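Long-range contacts in probable LRR receptor-like serine/threonine-protein kinase At4g26540 (Arabidopsis thaliana, PDB 5HZ0), which acts as a cell-surface receptor for RGF peptide hormones, which maintain the root stem cell niche, and pairs with SERK co-receptors once a peptide has bound: residues A[110-115]-A[134-139]; A[127-132]-A[149-154]; A[450-455]-A[471-476]; A[454-459]-A[477-482]. The protein carries 5 engineered substitutions. One frame throughout, in Å; residues are numbered along the deposited sequence.

How the contacts relate
The four contacts sample one principle, the stacking of successive leucine-rich repeats in a receptor's extracellular domain, at two distant places along the solenoid. Contacts 1 and 2 come first along the chain and interleave, their centres about 13 Å apart; they touch where Leu111 packs on Leu132. Contacts 3 and 4 follow, with centres about 11 Å apart, and share His454 and Thr455, so strand pairing passes directly into the turn beyond. Contacts 1 and 3 are strand pairings of the same kind, yet about 60 Å separates their centres, on opposite sides of the chain's centre. Repeating such junctions builds the long curved scaffold on which the peptide binds.

Contact 1 (A[110-115]-A[134-139]); sequences GLVELM and NLQVLR
Val112 O receives two backbone N-H groups from the next repeat, those of Gln136 at 2.9 Å and Val137 at 3.2 Å, and so opens the parallel strand pairing that stacks one leucine-rich repeat on another. The pairing continues as Leu114 N donates to Val137 O at 2.9 Å and Arg139 N to Leu114 O at 3.2 Å, and the strands run only 7° from parallel.

Beside the forked bond, the side chains of Val112 and Gln136 lie alongside and point the same way. Val112 CG1, set anti to the backbone N (chi1 176°), rests 3.5 Å from Gln136 CD. Cut back to an alanine, Gln136 would probably leave this methyl with much less cover, since the amide group beside it would be gone.

The strand residues then alternate between two faces. Leu114 and Leu138 point into the repeat core, where Leu114 also meets Leu90 of the preceding strand and Leu138 meets Leu163 of the following one. Glu113, Val137, Met115 and Arg139 share the other face. There Arg139 reaches beyond the pair: its NE is hydrogen-bonded to a modified side chain of the bound peptide, and it makes a cation-pi contact with Phe117, which belongs to another of the peptide-recognition motifs. Next to it, Met115 folds at chi2 (-77°), which brings its CE to 3.6 Å from Val137 CG1.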
loop_
_atom_site.group_PDB
_atom_site.type_symbol
_atom_site.label_atom_id
_atom_site.label_comp_id
_atom_site.label_asym_id
_atom_site.label_seq_id
_atom_site.Cartn_x
_atom_site.Cartn_y
_atom_site.Cartn_z
ATOM N N GLY A 110 36.977 24.060 -10.344
ATOM C CA GLY A 110 36.246 24.905 -9.423
ATOM C C GLY A 110 34.780 24.574 -9.288
ATOM O O GLY A 110 34.043 25.303 -8.626
ATOM N N LEU A 111 34.358 23.480 -9.914
ATOM C CA LEU A 111 32.959 23.068 -9.892
ATOM C C LEU A 111 32.478 22.831 -8.465
ATOM O O LEU A 111 33.140 22.153 -7.681
ATOM C CB LEU A 111 32.764 21.805 -10.733
ATOM C CG LEU A 111 31.320 21.421 -11.069
ATOM C CD1 LEU A 111 30.629 22.577 -11.795
ATOM C CD2 LEU A 111 31.257 20.112 -11.898
ATOM N N VAL A 112 31.316 23.394 -8.148
ATOM C CA VAL A 112 30.707 23.299 -6.825
ATOM C C VAL A 112 29.400 22.514 -6.901
ATOM O O VAL A 112 29.178 21.559 -6.151
ATOM C CB VAL A 112 30.483 24.695 -6.170
ATOM C CG1 VAL A 112 29.769 24.546 -4.835
ATOM C CG2 VAL A 112 31.808 25.406 -5.974
ATOM N N GLU A 113 28.496 23.000 -7.743
ATOM C CA GLU A 113 27.225 22.339 -7.993
ATOM C C GLU A 113 27.281 21.567 -9.317
ATOM O O GLU A 113 27.701 22.112 -10.341
ATOM C CB GLU A 113 26.121 23.394 -8.062
ATOM C CG GLU A 113 26.246 24.489 -7.004
ATOM C CD GLU A 113 25.926 23.991 -5.607
ATOM O OE1 GLU A 113 25.173 23.001 -5.492
ATOM O OE2 GLU A 113 26.428 24.572 -4.624
ATOM N N LEU A 114 26.877 20.301 -9.298
ATOM C CA LEU A 114 26.719 19.531 -10.537
ATOM C C LEU A 114 25.377 18.800 -10.533
ATOM O O LEU A 114 25.184 17.863 -9.756
ATOM C CB LEU A 114 27.858 18.514 -10.685
ATOM C CG LEU A 114 27.705 17.469 -11.793
ATOM C CD1 LEU A 114 27.761 18.142 -13.148
ATOM C CD2 LEU A 114 28.753 16.362 -11.681
ATOM N N MET A 115 24.460 19.208 -11.410
ATOM C CA MET A 115 23.142 18.578 -11.469
ATOM C C MET A 115 22.930 17.861 -12.802
ATOM O O MET A 115 22.680 18.502 -13.819
ATOM C CB MET A 115 22.054 19.644 -11.311
ATOM C CG MET A 115 22.309 20.658 -10.194
ATOM S SD MET A 115 21.966 19.960 -8.574
ATOM C CE MET A 115 22.341 21.346 -7.502
ATOM N N ASN A 134 36.286 21.061 -4.752
ATOM C CA ASN A 134 35.291 22.023 -4.297
ATOM C C ASN A 134 33.869 21.537 -4.463
ATOM O O ASN A 134 32.928 22.253 -4.126
ATOM C CB ASN A 134 35.453 23.331 -5.057
ATOM C CG ASN A 134 36.837 23.881 -4.941
ATOM O OD1 ASN A 134 37.527 24.064 -5.941
ATOM N ND2 ASN A 134 37.268 24.137 -3.713
ATOM N N LEU A 135 33.713 20.339 -5.026
ATOM C CA LEU A 135 32.382 19.808 -5.281
ATOM C C LEU A 135 31.619 19.667 -3.971
ATOM O O LEU A 135 32.128 19.144 -2.987
ATOM C CB LEU A 135 32.443 18.472 -6.012
ATOM C CG LEU A 135 31.106 17.998 -6.583
ATOM C CD1 LEU A 135 30.576 19.063 -7.552
ATOM C CD2 LEU A 135 31.266 16.641 -7.267
ATOM N N GLN A 136 30.392 20.158 -3.979
ATOM C CA GLN A 136 29.537 20.186 -2.795
ATOM C C GLN A 136 28.299 19.322 -3.018
ATOM O O GLN A 136 27.962 18.481 -2.200
ATOM C CB GLN A 136 29.186 21.623 -2.408
ATOM C CG GLN A 136 30.344 22.373 -1.746
ATOM C CD GLN A 136 30.013 23.846 -1.424
ATOM O OE1 GLN A 136 28.888 24.175 -1.059
ATOM N NE2 GLN A 136 31.000 24.722 -1.561
ATOM N N VAL A 137 27.582 19.617 -4.094
ATOM C CA VAL A 137 26.406 18.867 -4.490
ATOM C C VAL A 137 26.632 18.142 -5.820
ATOM O O VAL A 137 26.934 18.761 -6.838
ATOM C CB VAL A 137 25.184 19.809 -4.645
ATOM C CG1 VAL A 137 24.012 19.060 -5.232
ATOM C CG2 VAL A 137 24.802 20.440 -3.300
ATOM N N LEU A 138 26.507 16.817 -5.795
ATOM C CA LEU A 138 26.438 16.033 -7.009
ATOM C C LEU A 138 25.148 15.251 -6.934
ATOM O O LEU A 138 24.973 14.424 -6.044
ATOM C CB LEU A 138 27.647 15.093 -7.149
ATOM C CG LEU A 138 27.510 13.739 -7.894
ATOM C CD1 LEU A 138 27.044 13.864 -9.339
ATOM C CD2 LEU A 138 28.808 12.990 -7.838
ATOM N N ARG A 139 24.223 15.540 -7.842
ATOM C CA ARG A 139 23.005 14.755 -7.925
ATOM C C ARG A 139 22.809 14.290 -9.349
ATOM O O ARG A 139 22.501 15.098 -10.238
ATOM C CB ARG A 139 21.821 15.607 -7.501
ATOM C CG ARG A 139 22.024 16.333 -6.180
ATOM C CD ARG A 139 20.856 17.242 -5.890
ATOM N NE ARG A 139 19.611 16.494 -5.938
ATOM C CZ ARG A 139 18.416 17.039 -6.115
ATOM N NH1 ARG A 139 17.344 16.265 -6.169
ATOM N NH2 ARG A 139 18.291 18.349 -6.254
#

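Contact 2 (A[127-132]-A[149-154]); sequences RSIGEL and ELPWEI
At the edge of the Arg127 guanidinium, close to its plane, sits a single oxygen, Glu153 OE2. Two nitrogens reach it side-on: Arg127 NH2 at 2.9 Å from Glu153 OE2, on the syn lone pair, and Arg127 NE at 3.2 Å from the same oxygen, arriving from above the carboxylate plane. The planes of the two groups stand 51° apart, and the salt bridge grips one oxygen instead of pairing two with two. The bend of Glu153 at chi2 (77°) turns its carboxylate toward the arginine, with Glu153 OE1 3.4 Å from Arg127 CB. Replacing Glu153 by an alanine would probably leave the Arg127 guanidinium without its countercharge and more able to turn.

Residues 127-132 follow the Ile-Pro step of their plant leucine-rich repeat, and 149-154 contain the matching Leu150-Pro151; here the chain leaves the strand side and enters 3-10 turns, 129-131 in one repeat and one beginning at Trp152 in the next. Successive repeats thus lay equivalent turns next to each other, with the backbones closest at Gly130 and Glu153.

Away from the charged pair the contact becomes apolar. Ile129 CD1 reaches 3.8 Å from Pro151 CG, the two side chains crossing at about a right angle. The same methyl lies 3.9 Å from Ile154 CD1, so one methyl touches both Pro151 and Ile154. Pro151 also packs on Glu124 and Ile125 of the preceding repeat. Onward, a hydrogen bond between Trp152 O and Ser177 OG places the second turn against the next repeat.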
loop_
_atom_site.group_PDB
_atom_site.type_symbol
_atom_site.label_atom_id
_atom_site.label_comp_id
_atom_site.label_asym_id
_atom_site.label_seq_id
_atom_site.Cartn_x
_atom_site.Cartn_y
_atom_site.Cartn_z
ATOM N N ARG A 127 36.257 7.952 -12.561
ATOM C CA ARG A 127 37.047 7.964 -11.339
ATOM C C ARG A 127 37.607 9.364 -11.172
ATOM O O ARG A 127 38.232 9.691 -10.163
ATOM C CB ARG A 127 38.181 6.948 -11.410
ATOM C CG ARG A 127 37.966 5.873 -12.450
ATOM C CD ARG A 127 38.040 4.497 -11.835
ATOM N NE ARG A 127 39.078 4.420 -10.812
ATOM C CZ ARG A 127 39.643 3.286 -10.407
ATOM N NH1 ARG A 127 39.281 2.128 -10.951
ATOM N NH2 ARG A 127 40.579 3.310 -9.464
ATOM N N SER A 128 37.371 10.177 -12.195
ATOM C CA SER A 128 37.781 11.569 -12.244
ATOM C C SER A 128 37.050 12.523 -11.281
ATOM O O SER A 128 37.560 13.611 -11.016
ATOM C CB SER A 128 37.601 12.093 -13.666
ATOM O OG SER A 128 38.853 12.282 -14.284
ATOM N N ILE A 129 35.863 12.151 -10.789
ATOM C CA ILE A 129 35.131 13.041 -9.888
ATOM C C ILE A 129 35.990 13.384 -8.688
ATOM O O ILE A 129 35.875 14.473 -8.131
ATOM C CB ILE A 129 33.759 12.481 -9.395
ATOM C CG1 ILE A 129 33.764 10.958 -9.328
ATOM C CG2 ILE A 129 32.610 12.972 -10.280
ATOM C CD1 ILE A 129 34.585 10.372 -8.213
ATOM N N GLY A 130 36.882 12.466 -8.323
ATOM C CA GLY A 130 37.744 12.657 -7.171
ATOM C C GLY A 130 38.640 13.876 -7.285
ATOM O O GLY A 130 39.214 14.329 -6.300
ATOM N N GLU A 131 38.776 14.413 -8.488
ATOM C CA GLU A 131 39.617 15.586 -8.673
ATOM C C GLU A 131 38.851 16.885 -8.458
ATOM O O GLU A 131 39.426 17.972 -8.512
ATOM C CB GLU A 131 40.277 15.569 -10.047
ATOM C CG GLU A 131 41.487 14.663 -10.110
ATOM C CD GLU A 131 41.955 14.432 -11.529
ATOM O OE1 GLU A 131 41.743 15.337 -12.372
ATOM O OE2 GLU A 131 42.521 13.343 -11.804
ATOM N N LEU A 132 37.556 16.778 -8.193
ATOM C CA LEU A 132 36.796 17.976 -7.939
ATOM C C LEU A 132 36.847 18.176 -6.442
ATOM O O LEU A 132 36.122 17.529 -5.704
ATOM C CB LEU A 132 35.353 17.756 -8.391
ATOM C CG LEU A 132 35.217 17.317 -9.847
ATOM C CD1 LEU A 132 33.758 17.117 -10.229
ATOM C CD2 LEU A 132 35.881 18.328 -10.760
ATOM N N GLU A 149 29.938 0.438 -10.046
ATOM C CA GLU A 149 30.112 0.729 -8.636
ATOM C C GLU A 149 30.419 2.213 -8.439
ATOM O O GLU A 149 30.994 2.859 -9.312
ATOM C CB GLU A 149 31.237 -0.129 -8.049
ATOM C CG GLU A 149 30.829 -1.551 -7.699
ATOM C CD GLU A 149 31.839 -2.252 -6.795
ATOM O OE1 GLU A 149 31.441 -3.144 -6.012
ATOM O OE2 GLU A 149 33.037 -1.921 -6.876
ATOM N N LEU A 150 30.033 2.757 -7.292
ATOM C CA LEU A 150 30.421 4.119 -6.960
ATOM C C LEU A 150 31.940 4.125 -6.836
ATOM O O LEU A 150 32.502 3.361 -6.050
ATOM C CB LEU A 150 29.755 4.569 -5.652
ATOM C CG LEU A 150 30.045 5.980 -5.141
ATOM C CD1 LEU A 150 29.469 7.049 -6.072
ATOM C CD2 LEU A 150 29.518 6.150 -3.721
ATOM N N PRO A 151 32.614 4.969 -7.628
ATOM C CA PRO A 151 34.079 4.911 -7.639
ATOM C C PRO A 151 34.706 5.304 -6.311
ATOM O O PRO A 151 34.237 6.202 -5.617
ATOM C CB PRO A 151 34.469 5.905 -8.737
ATOM C CG PRO A 151 33.309 6.840 -8.829
ATOM C CD PRO A 151 32.092 6.022 -8.517
ATOM N N TRP A 152 35.770 4.592 -5.974
ATOM C CA TRP A 152 36.552 4.819 -4.777
ATOM C C TRP A 152 36.928 6.303 -4.629
ATOM O O TRP A 152 36.865 6.899 -3.529
ATOM C CB TRP A 152 37.801 3.947 -4.874
ATOM C CG TRP A 152 38.658 4.028 -3.698
ATOM C CD1 TRP A 152 39.766 4.806 -3.547
ATOM C CD2 TRP A 152 38.495 3.310 -2.475
ATOM N NE1 TRP A 152 40.303 4.619 -2.296
ATOM C CE2 TRP A 152 39.539 3.700 -1.618
ATOM C CE3 TRP A 152 37.562 2.376 -2.014
ATOM C CZ2 TRP A 152 39.681 3.189 -0.332
ATOM C CZ3 TRP A 152 37.701 1.876 -0.735
ATOM C CH2 TRP A 152 38.752 2.279 0.088
ATOM N N GLU A 153 37.262 6.920 -5.757
ATOM C CA GLU A 153 37.743 8.302 -5.766
ATOM C C GLU A 153 36.737 9.311 -5.204
ATOM O O GLU A 153 37.079 10.469 -4.966
ATOM C CB GLU A 153 38.166 8.702 -7.172
ATOM C CG GLU A 153 39.462 8.034 -7.639
ATOM C CD GLU A 153 39.303 6.570 -8.056
ATOM O OE1 GLU A 153 38.164 6.046 -8.100
ATOM O OE2 GLU A 153 40.339 5.947 -8.347
ATOM N N ILE A 154 35.499 8.877 -4.988
ATOM C CA ILE A 154 34.495 9.753 -4.407
ATOM C C ILE A 154 34.941 10.256 -3.041
ATOM O O ILE A 154 34.496 11.311 -2.597
ATOM C CB ILE A 154 33.120 9.075 -4.264
ATOM C CG1 ILE A 154 32.025 10.138 -4.158
ATOM C CG2 ILE A 154 33.089 8.161 -3.045
ATOM C CD1 ILE A 154 31.936 11.011 -5.361
#

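Contact 3 (A[450-455]-A[471-476]); sequences FLDLHT and LKFIDF
Asp475 O accepts the N-H of Leu453 at 2.8 Å, the shortest of three backbone bonds that join the two segments. The other two both use Leu451: its N donates to Phe473 O, and its O accepts from Asp475 N at 2.9 Å.

On the face that carries Asp452 and Asp475, the carboxylates run alongside, their planes 14° apart, and Asp452 OD1 lies 3.8 Å from Asp475 OD2. Such a pair of acids would be expected to repel, but each has a partner of its own. His454 ND1 is hydrogen-bonded to the syn lone pair of Asp452 OD1 at 2.6 Å, and Asp475 OD1 is hydrogen-bonded to Ser477 OG. A positively charged His454 would probably ease the repulsion further. Next along this face, Phe450 and Phe473 form an offset stack with centroids 4.3 Å apart and planes at 7°. Both rings have CG anti to the backbone N (chi1 178° in Phe450), which sends them out in the same direction and lets them lie flat together.

The opposite face is the leucine-rich core. Leu451 CD2 meets the edge of the Phe476 ring, 3.7 Å from its CZ, while Ile474 CG2 sits over the centre of one face of that ring.

In the leucine-rich repeat solenoid, strands 450-452 and 473-475 stand between 426-428 and 497-499. Phe450 stacks also on Phe426 of the preceding strand, and Ile474 packs on Leu498 of the following one.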
loop_
_atom_site.group_PDB
_atom_site.type_symbol
_atom_site.label_atom_id
_atom_site.label_comp_id
_atom_site.label_asym_id
_atom_site.label_seq_id
_atom_site.Cartn_x
_atom_site.Cartn_y
_atom_site.Cartn_z
ATOM N N PHE A 450 -20.116 -2.190 3.346
ATOM C CA PHE A 450 -19.648 -3.568 3.452
ATOM C C PHE A 450 -20.003 -4.097 4.822
ATOM O O PHE A 450 -19.494 -3.594 5.820
ATOM C CB PHE A 450 -18.132 -3.636 3.247
ATOM C CG PHE A 450 -17.539 -5.031 3.397
ATOM C CD1 PHE A 450 -17.391 -5.617 4.651
ATOM C CD2 PHE A 450 -17.097 -5.748 2.279
ATOM C CE1 PHE A 450 -16.837 -6.885 4.789
ATOM C CE2 PHE A 450 -16.532 -7.024 2.417
ATOM C CZ PHE A 450 -16.403 -7.588 3.677
ATOM N N LEU A 451 -20.848 -5.128 4.862
ATOM C CA LEU A 451 -21.274 -5.707 6.120
ATOM C C LEU A 451 -21.080 -7.232 6.075
ATOM O O LEU A 451 -21.836 -7.962 5.401
ATOM C CB LEU A 451 -22.739 -5.333 6.366
ATOM C CG LEU A 451 -23.377 -5.881 7.625
ATOM C CD1 LEU A 451 -22.571 -5.493 8.856
ATOM C CD2 LEU A 451 -24.818 -5.403 7.737
ATOM N N ASP A 452 -20.101 -7.710 6.845
ATOM C CA ASP A 452 -19.812 -9.131 6.915
ATOM C C ASP A 452 -20.070 -9.641 8.336
ATOM O O ASP A 452 -19.273 -9.405 9.246
ATOM C CB ASP A 452 -18.335 -9.333 6.578
ATOM C CG ASP A 452 -17.992 -10.766 6.174
ATOM O OD1 ASP A 452 -18.777 -11.712 6.450
ATOM O OD2 ASP A 452 -16.902 -10.925 5.584
ATOM N N LEU A 453 -21.183 -10.345 8.517
ATOM C CA LEU A 453 -21.533 -11.023 9.779
ATOM C C LEU A 453 -21.358 -12.573 9.820
ATOM O O LEU A 453 -21.821 -13.225 10.759
ATOM C CB LEU A 453 -22.929 -10.602 10.255
ATOM C CG LEU A 453 -23.160 -9.086 10.391
ATOM C CD1 LEU A 453 -24.519 -8.762 11.031
ATOM C CD2 LEU A 453 -22.024 -8.428 11.156
ATOM N N HIS A 454 -20.773 -13.167 8.782
ATOM C CA HIS A 454 -20.820 -14.629 8.630
ATOM C C HIS A 454 -20.187 -15.463 9.761
ATOM O O HIS A 454 -19.273 -15.010 10.435
ATOM C CB HIS A 454 -20.317 -15.086 7.238
ATOM C CG HIS A 454 -18.827 -15.167 7.107
ATOM N ND1 HIS A 454 -18.085 -14.215 6.433
ATOM C CD2 HIS A 454 -17.943 -16.102 7.520
ATOM C CE1 HIS A 454 -16.811 -14.554 6.453
ATOM N NE2 HIS A 454 -16.694 -15.697 7.109
ATOM N N THR A 455 -20.701 -16.672 9.974
ATOM C CA THR A 455 -20.187 -17.556 11.023
ATOM C C THR A 455 -20.323 -16.958 12.430
ATOM O O THR A 455 -19.352 -16.621 13.110
ATOM C CB THR A 455 -18.742 -18.033 10.714
ATOM O OG1 THR A 455 -18.737 -18.671 9.430
ATOM C CG2 THR A 455 -18.238 -19.031 11.762
ATOM N N LEU A 471 -25.679 -0.116 1.173
ATOM C CA LEU A 471 -24.984 -1.416 1.169
ATOM C C LEU A 471 -24.613 -1.955 -0.217
ATOM O O LEU A 471 -25.397 -1.936 -1.159
ATOM C CB LEU A 471 -25.740 -2.476 1.994
ATOM C CG LEU A 471 -25.353 -2.400 3.485
ATOM C CD1 LEU A 471 -26.290 -3.159 4.412
ATOM C CD2 LEU A 471 -23.901 -2.847 3.681
ATOM N N LYS A 472 -23.375 -2.403 -0.312
ATOM C CA LYS A 472 -22.815 -2.971 -1.514
ATOM C C LYS A 472 -22.636 -4.471 -1.273
ATOM O O LYS A 472 -23.081 -5.314 -2.082
ATOM C CB LYS A 472 -21.493 -2.297 -1.880
ATOM C CG LYS A 472 -21.630 -0.900 -2.502
ATOM C CD LYS A 472 -20.362 -0.555 -3.286
ATOM C CE LYS A 472 -20.170 0.941 -3.451
ATOM N NZ LYS A 472 -21.211 1.523 -4.337
ATOM N N PHE A 473 -21.905 -4.784 -0.200
ATOM C CA PHE A 473 -21.597 -6.157 0.165
ATOM C C PHE A 473 -22.360 -6.601 1.424
ATOM O O PHE A 473 -22.324 -5.929 2.451
ATOM C CB PHE A 473 -20.081 -6.304 0.354
ATOM C CG PHE A 473 -19.623 -7.715 0.669
ATOM C CD1 PHE A 473 -19.690 -8.213 1.965
ATOM C CD2 PHE A 473 -19.105 -8.536 -0.333
ATOM C CE1 PHE A 473 -19.265 -9.496 2.256
ATOM C CE2 PHE A 473 -18.681 -9.816 -0.046
ATOM C CZ PHE A 473 -18.763 -10.294 1.253
ATOM N N ILE A 474 -23.031 -7.751 1.342
ATOM C CA ILE A 474 -23.685 -8.347 2.507
ATOM C C ILE A 474 -23.332 -9.821 2.635
ATOM O O ILE A 474 -23.589 -10.580 1.720
ATOM C CB ILE A 474 -25.216 -8.238 2.424
ATOM C CG1 ILE A 474 -25.660 -6.783 2.521
ATOM C CG2 ILE A 474 -25.884 -9.048 3.533
ATOM C CD1 ILE A 474 -27.158 -6.631 2.462
ATOM N N ASP A 475 -22.735 -10.226 3.753
ATOM C CA ASP A 475 -22.552 -11.644 4.020
ATOM C C ASP A 475 -23.076 -12.004 5.412
ATOM O O ASP A 475 -22.431 -11.719 6.414
ATOM C CB ASP A 475 -21.059 -11.976 3.919
ATOM C CG ASP A 475 -20.786 -13.474 3.816
ATOM O OD1 ASP A 475 -21.711 -14.272 4.073
ATOM O OD2 ASP A 475 -19.632 -13.848 3.487
ATOM N N PHE A 476 -24.239 -12.650 5.456
ATOM C CA PHE A 476 -24.852 -13.172 6.691
ATOM C C PHE A 476 -24.728 -14.694 6.812
ATOM O O PHE A 476 -25.382 -15.324 7.641
ATOM C CB PHE A 476 -26.305 -12.709 6.854
ATOM C CG PHE A 476 -26.466 -11.206 6.924
ATOM C CD1 PHE A 476 -25.386 -10.384 7.228
ATOM C CD2 PHE A 476 -27.696 -10.619 6.693
ATOM C CE1 PHE A 476 -25.531 -9.014 7.285
ATOM C CE2 PHE A 476 -27.845 -9.250 6.749
ATOM C CZ PHE A 476 -26.764 -8.445 7.051
#

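Contact 4 (A[454-459]-A[477-482]); sequences HTNSLS and SDNALS
Leu458 and Asn479 lie side by side and point the same way, an arrangement that belongs to the conserved-asparagine position of the leucine-rich repeat, just after the strand. In the Leu-x-x-Asn-x-Leu signature Asn456 and Asn479 hold equivalent places one repeat apart, with Phe476 in place of the first leucine in the second repeat. Asn479 sends its OD1 toward the preceding turn, where it accepts Leu458 N at 2.9 Å, the donor tilted 32° from the amide's carbonyl plane, and more weakly Asn456 N. Its ND2 is hydrogen-bonded to Phe476 O in its own repeat and weakly to Leu453 O in the one before. One side chain thus bonds to backbone groups of both repeats and so ties one to the other. Asn456 does the same a step earlier, with ND2 on Leu453 O and OD1 on Leu434 N.

Thr455 and Asp478 cross obliquely. Thr455 OG1 donates to Asp478 OD2 at 2.8 Å, on the anti side of that oxygen and 16° out of the carboxylate plane. With OG1 beside the backbone N and anti to the carbonyl carbon (chi1 -56°), the threonine turns its hydroxyl to the acid.

Backbone bonds run beside these side chains. Thr455 N donates to Ser477 O at 2.9 Å, and Asn456 N to Asp478 O at 3.2 Å. Farther on, Ala480 N donates to Leu458 O at 2.9 Å. On the inner side the leucines of the two signatures touch, Leu458 CB standing 4.2 Å from Leu481 CD2.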
loop_
_atom_site.group_PDB
_atom_site.type_symbol
_atom_site.label_atom_id
_atom_site.label_comp_id
_atom_site.label_asym_id
_atom_site.label_seq_id
_atom_site.Cartn_x
_atom_site.Cartn_y
_atom_site.Cartn_z
ATOM N N HIS A 454 -20.773 -13.167 8.782
ATOM C CA HIS A 454 -20.820 -14.629 8.630
ATOM C C HIS A 454 -20.187 -15.463 9.761
ATOM O O HIS A 454 -19.273 -15.010 10.435
ATOM C CB HIS A 454 -20.317 -15.086 7.238
ATOM C CG HIS A 454 -18.827 -15.167 7.107
ATOM N ND1 HIS A 454 -18.085 -14.215 6.433
ATOM C CD2 HIS A 454 -17.943 -16.102 7.520
ATOM C CE1 HIS A 454 -16.811 -14.554 6.453
ATOM N NE2 HIS A 454 -16.694 -15.697 7.109
ATOM N N THR A 455 -20.701 -16.672 9.974
ATOM C CA THR A 455 -20.187 -17.556 11.023
ATOM C C THR A 455 -20.323 -16.958 12.430
ATOM O O THR A 455 -19.352 -16.621 13.110
ATOM C CB THR A 455 -18.742 -18.033 10.714
ATOM O OG1 THR A 455 -18.737 -18.671 9.430
ATOM C CG2 THR A 455 -18.238 -19.031 11.762
ATOM N N ASN A 456 -21.572 -16.826 12.841
ATOM C CA ASN A 456 -21.919 -16.474 14.194
ATOM C C ASN A 456 -23.183 -17.232 14.520
ATOM O O ASN A 456 -23.598 -18.113 13.776
ATOM C CB ASN A 456 -22.156 -14.971 14.316
ATOM C CG ASN A 456 -20.867 -14.180 14.294
ATOM O OD1 ASN A 456 -20.130 -14.168 15.274
ATOM N ND2 ASN A 456 -20.578 -13.526 13.170
ATOM N N SER A 457 -23.759 -16.918 15.664
ATOM C CA SER A 457 -25.035 -17.452 16.095
ATOM C C SER A 457 -26.208 -16.509 15.869
ATOM O O SER A 457 -27.189 -16.539 16.622
ATOM C CB SER A 457 -24.946 -18.021 17.495
ATOM O OG SER A 457 -24.061 -19.128 17.449
ATOM N N LEU A 458 -26.033 -15.546 14.973
ATOM C CA LEU A 458 -27.099 -14.576 14.710
ATOM C C LEU A 458 -28.442 -15.250 14.445
ATOM O O LEU A 458 -28.513 -16.263 13.750
ATOM C CB LEU A 458 -26.718 -13.666 13.539
ATOM C CG LEU A 458 -25.556 -12.734 13.873
ATOM C CD1 LEU A 458 -25.318 -11.774 12.745
ATOM C CD2 LEU A 458 -25.899 -11.993 15.143
ATOM N N SER A 459 -29.508 -14.703 15.018
ATOM C CA SER A 459 -30.807 -15.363 14.946
ATOM C C SER A 459 -31.966 -14.440 14.613
ATOM O O SER A 459 -31.797 -13.223 14.466
ATOM C CB SER A 459 -31.113 -16.062 16.263
ATOM O OG SER A 459 -32.368 -16.701 16.178
ATOM N N SER A 477 -23.955 -15.294 5.924
ATOM C CA SER A 477 -23.908 -16.747 5.845
ATOM C C SER A 477 -23.443 -17.409 7.129
ATOM O O SER A 477 -22.749 -16.812 7.934
ATOM C CB SER A 477 -23.057 -17.223 4.658
ATOM O OG SER A 477 -21.725 -16.772 4.764
ATOM N N ASP A 478 -23.864 -18.655 7.309
ATOM C CA ASP A 478 -23.504 -19.450 8.473
ATOM C C ASP A 478 -24.008 -18.815 9.769
ATOM O O ASP A 478 -23.239 -18.449 10.651
ATOM C CB ASP A 478 -21.988 -19.655 8.495
ATOM C CG ASP A 478 -21.574 -20.788 9.361
ATOM O OD1 ASP A 478 -22.458 -21.592 9.731
ATOM O OD2 ASP A 478 -20.364 -20.877 9.676
ATOM N N ASN A 479 -25.325 -18.712 9.872
ATOM C CA ASN A 479 -25.986 -18.262 11.084
ATOM C C ASN A 479 -27.240 -19.117 11.299
ATOM O O ASN A 479 -27.428 -20.147 10.638
ATOM C CB ASN A 479 -26.340 -16.753 11.020
ATOM C CG ASN A 479 -25.131 -15.840 11.265
ATOM O OD1 ASN A 479 -24.629 -15.738 12.386
ATOM N ND2 ASN A 479 -24.680 -15.160 10.220
ATOM N N ALA A 480 -28.042 -18.731 12.285
ATOM C CA ALA A 480 -29.377 -19.284 12.517
ATOM C C ALA A 480 -30.570 -18.424 12.041
ATOM O O ALA A 480 -31.676 -18.580 12.557
ATOM C CB ALA A 480 -29.544 -19.790 13.940
ATOM N N LEU A 481 -30.324 -17.441 11.175
ATOM C CA LEU A 481 -31.388 -16.550 10.677
ATOM C C LEU A 481 -32.627 -17.293 10.138
ATOM O O LEU A 481 -32.512 -18.348 9.516
ATOM C CB LEU A 481 -30.843 -15.615 9.583
ATOM C CG LEU A 481 -29.761 -14.587 9.956
ATOM C CD1 LEU A 481 -29.409 -13.706 8.764
ATOM C CD2 LEU A 481 -30.179 -13.728 11.158
ATOM N N SER A 482 -33.818 -16.748 10.386
ATOM C CA SER A 482 -35.048 -17.440 9.983
ATOM C C SER A 482 -36.163 -16.548 9.434
ATOM O O SER A 482 -35.983 -15.349 9.190
ATOM C CB SER A 482 -35.597 -18.316 11.120
ATOM O OG SER A 482 -36.276 -17.534 12.098
#